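Phosphotriesterase homology protein (Escherichia coli, PDB 1BF6) catalyses the zinc-dependent hydrolysis of phosphorylated glyceryl acetates, and also acts on aromatic acetates and propionates. Local coordinates at residues 86-91 / 133-138; 93-96 / 102-105; 156-161 / 165-170. One frame throughout, in Å; residues are numbered along the deposited sequence.

Contact 1 of 3, residues 86-91 / 133-138; sequences AFFPEH and TPLEEK
Phe88 lays the outer rim of its ring, CD2, CE2 and CZ, against the first turn of helix 134-150, between Leu135 and the stem of Glu136. It runs past the Leu135 side chain in the opposite direction, Phe88 CE2 lying 3.7 Å from Leu135 CB, with the approach oblique to the ring. Against Glu136 it stands crosswise: ring and carboxylate planes are 79° apart, and Phe88 CE2 lies 3.8 Å from Glu136 CG. Glu136 N comes close to the ring plane at its edge, but its hydrogen goes to Thr133 OG1 at 3.2 Å. With CG anti to its carbonyl carbon (chi1 -78°), the extended chain of Glu136 carries its carboxylate alongside the helix start, where OE1 accepts from Thr133 N at 3.1 Å, met from above the carboxylate plane. Thr133, as N-cap, and Glu136 thus close a capping box. The other oxygen, Glu136 OE2, bonds to Ser128 OG and to Asp85 N, which ties the loop after strand 75-80 to the same carboxylate. The chemistry is therefore divided: Phe88 packs mainly against carbon, while the buried carboxylate behind it has both oxygens engaged, an arrangement consistent with a charged Glu136.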
loop_
_atom_site.group_PDB
_atom_site.type_symbol
_atom_site.label_atom_id
_atom_site.label_comp_id
_atom_site.label_asym_id
_atom_site.label_seq_id
_atom_site.Cartn_x
_atom_site.Cartn_y
_atom_site.Cartn_z
ATOM N N ALA A 86 -0.951 -6.815 16.794
ATOM C CA ALA A 86 0.303 -7.380 17.282
ATOM C C ALA A 86 1.506 -6.440 17.253
ATOM O O ALA A 86 2.446 -6.621 18.026
ATOM C CB ALA A 86 0.610 -8.671 16.535
ATOM N N PHE A 87 1.463 -5.415 16.397
ATOM C CA PHE A 87 2.568 -4.468 16.269
ATOM C C PHE A 87 2.348 -3.087 16.902
ATOM O O PHE A 87 3.247 -2.243 16.866
ATOM C CB PHE A 87 2.940 -4.283 14.788
ATOM C CG PHE A 87 3.404 -5.543 14.104
ATOM C CD1 PHE A 87 2.510 -6.566 13.804
ATOM C CD2 PHE A 87 4.739 -5.701 13.753
ATOM C CE1 PHE A 87 2.937 -7.732 13.165
ATOM C CE2 PHE A 87 5.181 -6.867 13.111
ATOM C CZ PHE A 87 4.277 -7.877 12.820
ATOM N N PHE A 88 1.176 -2.853 17.488
ATOM C CA PHE A 88 0.885 -1.541 18.092
ATOM C C PHE A 88 1.736 -1.178 19.313
ATOM O O PHE A 88 2.023 -2.038 20.153
ATOM C CB PHE A 88 -0.570 -1.458 18.582
ATOM C CG PHE A 88 -1.616 -1.401 17.499
ATOM C CD1 PHE A 88 -1.368 -0.774 16.271
ATOM C CD2 PHE A 88 -2.883 -1.944 17.736
ATOM C CE1 PHE A 88 -2.378 -0.689 15.299
ATOM C CE2 PHE A 88 -3.894 -1.867 16.778
ATOM C CZ PHE A 88 -3.642 -1.237 15.552
ATOM N N PRO A 89 2.176 0.090 19.408
ATOM C CA PRO A 89 2.963 0.497 20.580
ATOM C C PRO A 89 1.923 0.512 21.721
ATOM O O PRO A 89 0.709 0.498 21.461
ATOM C CB PRO A 89 3.379 1.934 20.243
ATOM C CG PRO A 89 3.383 1.960 18.748
ATOM C CD PRO A 89 2.175 1.149 18.377
ATOM N N GLU A 90 2.385 0.533 22.968
ATOM C CA GLU A 90 1.490 0.547 24.132
ATOM C C GLU A 90 0.489 1.702 24.115
ATOM O O GLU A 90 -0.674 1.529 24.475
ATOM C CB GLU A 90 2.310 0.642 25.430
ATOM C CG GLU A 90 3.355 -0.467 25.622
ATOM C CD GLU A 90 2.743 -1.839 25.892
ATOM O OE1 GLU A 90 1.501 -1.929 26.055
ATOM O OE2 GLU A 90 3.513 -2.832 25.954
ATOM N N HIS A 91 0.949 2.868 23.670
ATOM C CA HIS A 91 0.116 4.070 23.641
ATOM C C HIS A 91 -1.126 4.082 22.748
ATOM O O HIS A 91 -1.939 5.008 22.829
ATOM C CB HIS A 91 0.973 5.329 23.441
ATOM C CG HIS A 91 1.595 5.455 22.081
ATOM N ND1 HIS A 91 2.955 5.379 21.878
ATOM C CD2 HIS A 91 1.054 5.768 20.877
ATOM C CE1 HIS A 91 3.229 5.653 20.615
ATOM N NE2 HIS A 91 2.092 5.894 19.986
ATOM N N THR A 133 -9.750 -6.305 15.888
ATOM C CA THR A 133 -9.641 -6.208 17.346
ATOM C C THR A 133 -10.100 -4.817 17.813
ATOM O O THR A 133 -10.199 -3.884 17.010
ATOM C CB THR A 133 -8.175 -6.394 17.803
ATOM O OG1 THR A 133 -7.416 -5.231 17.439
ATOM C CG2 THR A 133 -7.548 -7.637 17.154
ATOM N N PRO A 134 -10.411 -4.669 19.115
ATOM C CA PRO A 134 -10.843 -3.367 19.637
ATOM C C PRO A 134 -9.837 -2.243 19.333
ATOM O O PRO A 134 -10.235 -1.124 18.991
ATOM C CB PRO A 134 -10.948 -3.634 21.140
ATOM C CG PRO A 134 -11.463 -5.024 21.180
ATOM C CD PRO A 134 -10.608 -5.727 20.122
ATOM N N LEU A 135 -8.538 -2.526 19.435
ATOM C CA LEU A 135 -7.532 -1.505 19.151
ATOM C C LEU A 135 -7.472 -1.149 17.667
ATOM O O LEU A 135 -7.206 -0.005 17.304
ATOM C CB LEU A 135 -6.150 -1.929 19.649
ATOM C CG LEU A 135 -5.990 -2.009 21.172
ATOM C CD1 LEU A 135 -4.559 -2.423 21.502
ATOM C CD2 LEU A 135 -6.293 -0.652 21.797
ATOM N N GLU A 136 -7.664 -2.146 16.810
ATOM C CA GLU A 136 -7.675 -1.901 15.367
ATOM C C GLU A 136 -8.908 -1.055 15.011
ATOM O O GLU A 136 -8.814 -0.125 14.208
ATOM C CB GLU A 136 -7.679 -3.227 14.612
ATOM C CG GLU A 136 -6.296 -3.863 14.569
ATOM C CD GLU A 136 -6.311 -5.332 14.211
ATOM O OE1 GLU A 136 -7.392 -5.911 13.986
ATOM O OE2 GLU A 136 -5.214 -5.917 14.158
ATOM N N GLU A 137 -10.050 -1.364 15.623
ATOM C CA GLU A 137 -11.270 -0.599 15.388
ATOM C C GLU A 137 -11.023 0.872 15.721
ATOM O O GLU A 137 -11.376 1.763 14.945
ATOM C CB GLU A 137 -12.427 -1.125 16.233
ATOM C CG GLU A 137 -13.689 -0.267 16.093
ATOM C CD GLU A 137 -14.845 -0.753 16.937
ATOM O OE1 GLU A 137 -14.609 -1.244 18.065
ATOM O OE2 GLU A 137 -15.994 -0.625 16.482
ATOM N N LYS A 138 -10.385 1.110 16.865
ATOM C CA LYS A 138 -10.062 2.458 17.335
ATOM C C LYS A 138 -9.151 3.168 16.332
ATOM O O LYS A 138 -9.335 4.353 16.037
ATOM C CB LYS A 138 -9.368 2.368 18.692
ATOM C CG LYS A 138 -9.051 3.678 19.373
ATOM C CD LYS A 138 -8.212 3.375 20.615
ATOM C CE LYS A 138 -8.100 4.543 21.556
ATOM N NZ LYS A 138 -7.347 4.105 22.777
#

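Contact 2 of 3, residues 93-96 / 102-105; sequences ATRS and QEMV
Arg95 sets its CG anti to the carbonyl carbon (chi1 -73°) and then runs extended from CG to NE, whereas Glu103 puts its CG anti to the backbone N (chi1 179°) and is likewise extended to its carboxylate. These two reaching chains bridge backbones whose CA atoms are 10.6 Å apart, and they cross at about a right angle. The guanidinium offers an edge: Glu103 OE1 lies near its plane at 3.7 Å from Arg95 NH1, a long salt bridge rather than a direct hydrogen bond. The carboxylate plane is turned 60° from that of the guanidinium, so the two groups do not form the coplanar, doubly bonded pairing that arginine and a carboxylate can make. Water fills in instead. One molecule accepts from Arg95 NH1 at 2.9 Å and donates to Glu103 OE1 at 2.8 Å; a second, on the opposite side of the direct line, also accepts from NH1 and makes a weak bond to Glu103 OE2. Both hydrogens of NH1 are thereby spent on water. In the fold, a TIM barrel of the phosphotriesterase family, the pair joins the turn just after the short helix 91-94 to helix 97-109, both on the connection between strands 75-80 and 122-126. Ser96 is the N-cap of the longer helix, and its hydroxyl caps a backbone nitrogen just beyond, so Arg95 sits where one helix gives way to the next. The stronger direct partner of Glu103 OE1 is Tyr82 OH, and Arg95 also packs on the Tyr82 side chain. The other terminal nitrogen, Arg95 NH2, bonds to a glycerol probably carried over from the crystallisation liquor.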
loop_
_atom_site.group_PDB
_atom_site.type_symbol
_atom_site.label_atom_id
_atom_site.label_comp_id
_atom_site.label_asym_id
_atom_site.label_seq_id
_atom_site.Cartn_x
_atom_site.Cartn_y
_atom_site.Cartn_z
ATOM N N ALA A 93 -3.452 2.002 23.045
ATOM C CA ALA A 93 -4.524 1.702 23.992
ATOM C C ALA A 93 -4.780 2.845 24.983
ATOM O O ALA A 93 -5.927 3.118 25.324
ATOM C CB ALA A 93 -4.223 0.408 24.753
ATOM N N THR A 94 -3.713 3.519 25.413
ATOM C CA THR A 94 -3.822 4.593 26.399
ATOM C C THR A 94 -4.192 5.970 25.870
ATOM O O THR A 94 -4.736 6.796 26.611
ATOM C CB THR A 94 -2.566 4.688 27.274
ATOM O OG1 THR A 94 -1.425 5.019 26.472
ATOM C CG2 THR A 94 -2.338 3.368 28.002
ATOM N N ARG A 95 -3.884 6.243 24.603
ATOM C CA ARG A 95 -4.275 7.528 24.022
ATOM C C ARG A 95 -5.738 7.417 23.585
ATOM O O ARG A 95 -6.269 6.312 23.426
ATOM C CB ARG A 95 -3.381 7.893 22.831
ATOM C CG ARG A 95 -1.998 8.315 23.254
ATOM C CD ARG A 95 -1.115 8.637 22.091
ATOM N NE ARG A 95 0.265 8.800 22.527
ATOM C CZ ARG A 95 1.285 9.063 21.718
ATOM N NH1 ARG A 95 1.089 9.203 20.411
ATOM N NH2 ARG A 95 2.512 9.151 22.212
ATOM N N SER A 96 -6.419 8.552 23.478
ATOM C CA SER A 96 -7.815 8.543 23.048
ATOM C C SER A 96 -7.826 8.540 21.521
ATOM O O SER A 96 -6.845 8.951 20.882
ATOM C CB SER A 96 -8.527 9.806 23.532
ATOM O OG SER A 96 -8.047 10.945 22.823
ATOM N N GLN A 102 -5.368 13.290 15.807
ATOM C CA GLN A 102 -4.578 14.519 15.771
ATOM C C GLN A 102 -3.167 14.243 15.261
ATOM O O GLN A 102 -2.594 15.050 14.526
ATOM C CB GLN A 102 -4.487 15.148 17.164
ATOM C CG GLN A 102 -5.783 15.739 17.692
ATOM C CD GLN A 102 -5.653 16.195 19.137
ATOM O OE1 GLN A 102 -4.764 15.745 19.872
ATOM N NE2 GLN A 102 -6.520 17.112 19.546
ATOM N N GLU A 103 -2.584 13.134 15.714
ATOM C CA GLU A 103 -1.241 12.753 15.297
ATOM C C GLU A 103 -1.198 12.560 13.784
ATOM O O GLU A 103 -0.303 13.073 13.119
ATOM C CB GLU A 103 -0.817 11.449 15.984
ATOM C CG GLU A 103 0.589 10.957 15.575
ATOM C CD GLU A 103 0.941 9.592 16.164
ATOM O OE1 GLU A 103 0.098 9.004 16.868
ATOM O OE2 GLU A 103 2.059 9.100 15.900
ATOM N N MET A 104 -2.173 11.828 13.249
ATOM C CA MET A 104 -2.228 11.573 11.808
ATOM C C MET A 104 -2.403 12.879 11.029
ATOM O O MET A 104 -1.698 13.118 10.055
ATOM C CB MET A 104 -3.329 10.565 11.483
ATOM C CG MET A 104 -3.027 9.152 12.000
ATOM S SD MET A 104 -4.253 7.940 11.541
ATOM C CE MET A 104 -5.030 7.550 13.071
ATOM N N VAL A 105 -3.281 13.762 11.513
ATOM C CA VAL A 105 -3.499 15.057 10.862
ATOM C C VAL A 105 -2.216 15.902 10.828
ATOM O O VAL A 105 -1.899 16.490 9.795
ATOM C CB VAL A 105 -4.664 15.867 11.550
ATOM C CG1 VAL A 105 -4.704 17.301 11.011
ATOM C CG2 VAL A 105 -6.002 15.171 11.324
HETATM O O HOH W 1 -1.408 9.911 19.033
HETATM O O HOH W 2 3.174 8.951 18.407
#

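Contact 3 of 3, residues 156-161 / 165-170; sequences THTSFS and LEQLAL. With ZN (zinc ion), chain D.
Strand 154-157 ends beside helix 164-173, with the CA atoms of Thr156 and Gln167 8.4 Å apart, and the chain of Gln167 spans the gap. That chain leaves with CG anti to its carbonyl carbon (chi1 -64°) and stays extended, carrying its amide to the strand end. There Gln167 OE1 accepts from Thr156 OG1 at 2.7 Å, the side chains passing in opposite directions and the hydroxyl tilted slightly from the carbonyl plane, while Gln167 NE2 donates to His157 O at 3.0 Å. The second bond is bent (140° at the hydrogen); it lies in the plane of the Gln167 amide but arrives from above the carbonyl plane of His157. Since NE2 also bonds to Thr127 OG1, the amide's rotation is fixed from both ends. Thr158 crosses the Gln167 chain at a slant, its CG2 3.7 Å from Gln167 NE2. On the far side of the backbone His157 ND1 binds zinc at 2.3 Å, in a site completed by Glu124 and His185. His157 NE2 donates to Ser159 OG, almost in the ring plane, which holds the ring's turn. A leucine at Gln167 would probably leave the hydroxyl of Thr156 without this acceptor and the carbonyl of the zinc ligand without this donor. The contact lies inside the beta-alpha-beta unit 154-157, 164-173, 181-183, where Phe140 of helix 134-150 packs on Thr156 and Gln167, and Leu168 covers Val181 and Val183.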
loop_
_atom_site.group_PDB
_atom_site.type_symbol
_atom_site.label_atom_id
_atom_site.label_comp_id
_atom_site.label_asym_id
_atom_site.label_seq_id
_atom_site.Cartn_x
_atom_site.Cartn_y
_atom_site.Cartn_z
ATOM N N THR A 156 -5.491 0.466 3.281
ATOM C CA THR A 156 -5.468 -0.571 4.310
ATOM C C THR A 156 -4.611 -1.828 4.099
ATOM O O THR A 156 -4.071 -2.056 3.019
ATOM C CB THR A 156 -6.909 -1.049 4.610
ATOM O OG1 THR A 156 -7.302 -2.021 3.637
ATOM C CG2 THR A 156 -7.912 0.135 4.582
ATOM N N HIS A 157 -4.529 -2.635 5.160
ATOM C CA HIS A 157 -3.831 -3.929 5.174
ATOM C C HIS A 157 -4.859 -4.969 5.600
ATOM O O HIS A 157 -5.449 -4.845 6.681
ATOM C CB HIS A 157 -2.677 -3.954 6.210
ATOM C CG HIS A 157 -2.222 -5.339 6.616
ATOM N ND1 HIS A 157 -0.988 -5.831 6.253
ATOM C CD2 HIS A 157 -2.830 -6.241 7.426
ATOM C CE1 HIS A 157 -0.871 -7.005 6.844
ATOM N NE2 HIS A 157 -1.958 -7.301 7.565
ATOM N N THR A 158 -5.143 -5.940 4.739
ATOM C CA THR A 158 -6.027 -7.020 5.141
ATOM C C THR A 158 -5.065 -8.193 5.349
ATOM O O THR A 158 -4.121 -8.378 4.571
ATOM C CB THR A 158 -7.128 -7.415 4.100
ATOM O OG1 THR A 158 -6.532 -7.831 2.863
ATOM C CG2 THR A 158 -8.113 -6.274 3.876
ATOM N N SER A 159 -5.240 -8.899 6.458
ATOM C CA SER A 159 -4.402 -10.052 6.777
ATOM C C SER A 159 -4.912 -11.266 6.015
ATOM O O SER A 159 -6.011 -11.762 6.264
ATOM C CB SER A 159 -4.395 -10.300 8.285
ATOM O OG SER A 159 -3.548 -9.364 8.922
ATOM N N PHE A 160 -4.110 -11.721 5.057
ATOM C CA PHE A 160 -4.479 -12.862 4.226
ATOM C C PHE A 160 -5.832 -12.682 3.547
ATOM O O PHE A 160 -6.651 -13.604 3.488
ATOM C CB PHE A 160 -4.376 -14.165 5.023
ATOM C CG PHE A 160 -2.975 -14.451 5.473
ATOM C CD1 PHE A 160 -2.000 -14.802 4.538
ATOM C CD2 PHE A 160 -2.603 -14.266 6.802
ATOM C CE1 PHE A 160 -0.670 -14.958 4.911
ATOM C CE2 PHE A 160 -1.272 -14.419 7.194
ATOM C CZ PHE A 160 -0.301 -14.766 6.244
ATOM N N SER A 161 -6.038 -11.463 3.043
ATOM C CA SER A 161 -7.253 -11.083 2.322
ATOM C C SER A 161 -8.557 -11.222 3.102
ATOM O O SER A 161 -9.607 -11.478 2.512
ATOM C CB SER A 161 -7.335 -11.857 0.996
ATOM O OG SER A 161 -6.148 -11.661 0.244
ATOM N N LEU A 165 -14.408 -6.216 3.712
ATOM C CA LEU A 165 -15.762 -5.670 3.737
ATOM C C LEU A 165 -16.069 -5.026 5.099
ATOM O O LEU A 165 -16.707 -3.964 5.160
ATOM C CB LEU A 165 -16.791 -6.746 3.380
ATOM C CG LEU A 165 -16.795 -7.177 1.900
ATOM C CD1 LEU A 165 -17.680 -8.407 1.714
ATOM C CD2 LEU A 165 -17.278 -6.023 1.025
ATOM N N GLU A 166 -15.556 -5.640 6.170
ATOM C CA GLU A 166 -15.738 -5.137 7.537
ATOM C C GLU A 166 -15.026 -3.800 7.722
ATOM O O GLU A 166 -15.547 -2.897 8.397
ATOM C CB GLU A 166 -15.222 -6.155 8.563
ATOM C CG GLU A 166 -16.147 -7.354 8.782
ATOM C CD GLU A 166 -15.983 -8.463 7.752
ATOM O OE1 GLU A 166 -15.127 -8.356 6.847
ATOM O OE2 GLU A 166 -16.719 -9.457 7.862
ATOM N N GLN A 167 -13.846 -3.666 7.114
ATOM C CA GLN A 167 -13.089 -2.419 7.185
ATOM C C GLN A 167 -13.888 -1.307 6.508
ATOM O O GLN A 167 -13.916 -0.178 6.989
ATOM C CB GLN A 167 -11.751 -2.526 6.447
ATOM C CG GLN A 167 -10.744 -3.518 7.015
ATOM C CD GLN A 167 -9.437 -3.524 6.231
ATOM O OE1 GLN A 167 -9.358 -2.984 5.129
ATOM N NE2 GLN A 167 -8.401 -4.112 6.809
ATOM N N LEU A 168 -14.483 -1.622 5.355
ATOM C CA LEU A 168 -15.252 -0.634 4.594
ATOM C C LEU A 168 -16.515 -0.196 5.330
ATOM O O LEU A 168 -16.846 0.993 5.328
ATOM C CB LEU A 168 -15.600 -1.170 3.198
ATOM C CG LEU A 168 -14.411 -1.438 2.255
ATOM C CD1 LEU A 168 -14.945 -1.900 0.902
ATOM C CD2 LEU A 168 -13.568 -0.184 2.097
ATOM N N ALA A 169 -17.207 -1.159 5.941
ATOM C CA ALA A 169 -18.424 -0.891 6.711
ATOM C C ALA A 169 -18.101 0.024 7.903
ATOM O O ALA A 169 -18.850 0.958 8.203
ATOM C CB ALA A 169 -19.037 -2.199 7.197
ATOM N N LEU A 170 -16.975 -0.243 8.565
ATOM C CA LEU A 170 -16.536 0.569 9.706
ATOM C C LEU A 170 -16.214 2.009 9.268
ATOM O O LEU A 170 -16.664 2.990 9.885
ATOM C CB LEU A 170 -15.302 -0.065 10.369
ATOM C CG LEU A 170 -14.758 0.597 11.641
ATOM C CD1 LEU A 170 -15.824 0.558 12.741
ATOM C CD2 LEU A 170 -13.506 -0.127 12.116
HETATM ZN ZN ZN D . 0.327 -4.897 4.651
#

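Burial separates the three: contact 3 lies in the interior beside a zinc ion, contact 1 is partly buried at a helix start, and contact 2 is on the surface. The chemistry follows. In the interior, direct bonds grip an uncharged amide; at the helix start, apolar packing backs a bonded carboxylate; outside, a long salt bridge is supplemented by two waters. Contact 2 is nested within the loop that contact 1 closes, and the two touch where Lys138 NZ meets Arg95 O, probably in a hydrogen bond. Tyr82 serves both, packing on Phe88 and on Arg95. Helix 134-150 leads to strand 154-157: contacts 1 and 3 touch lightly, Glu137 against Leu170, whereas contacts 2 and 3 do not.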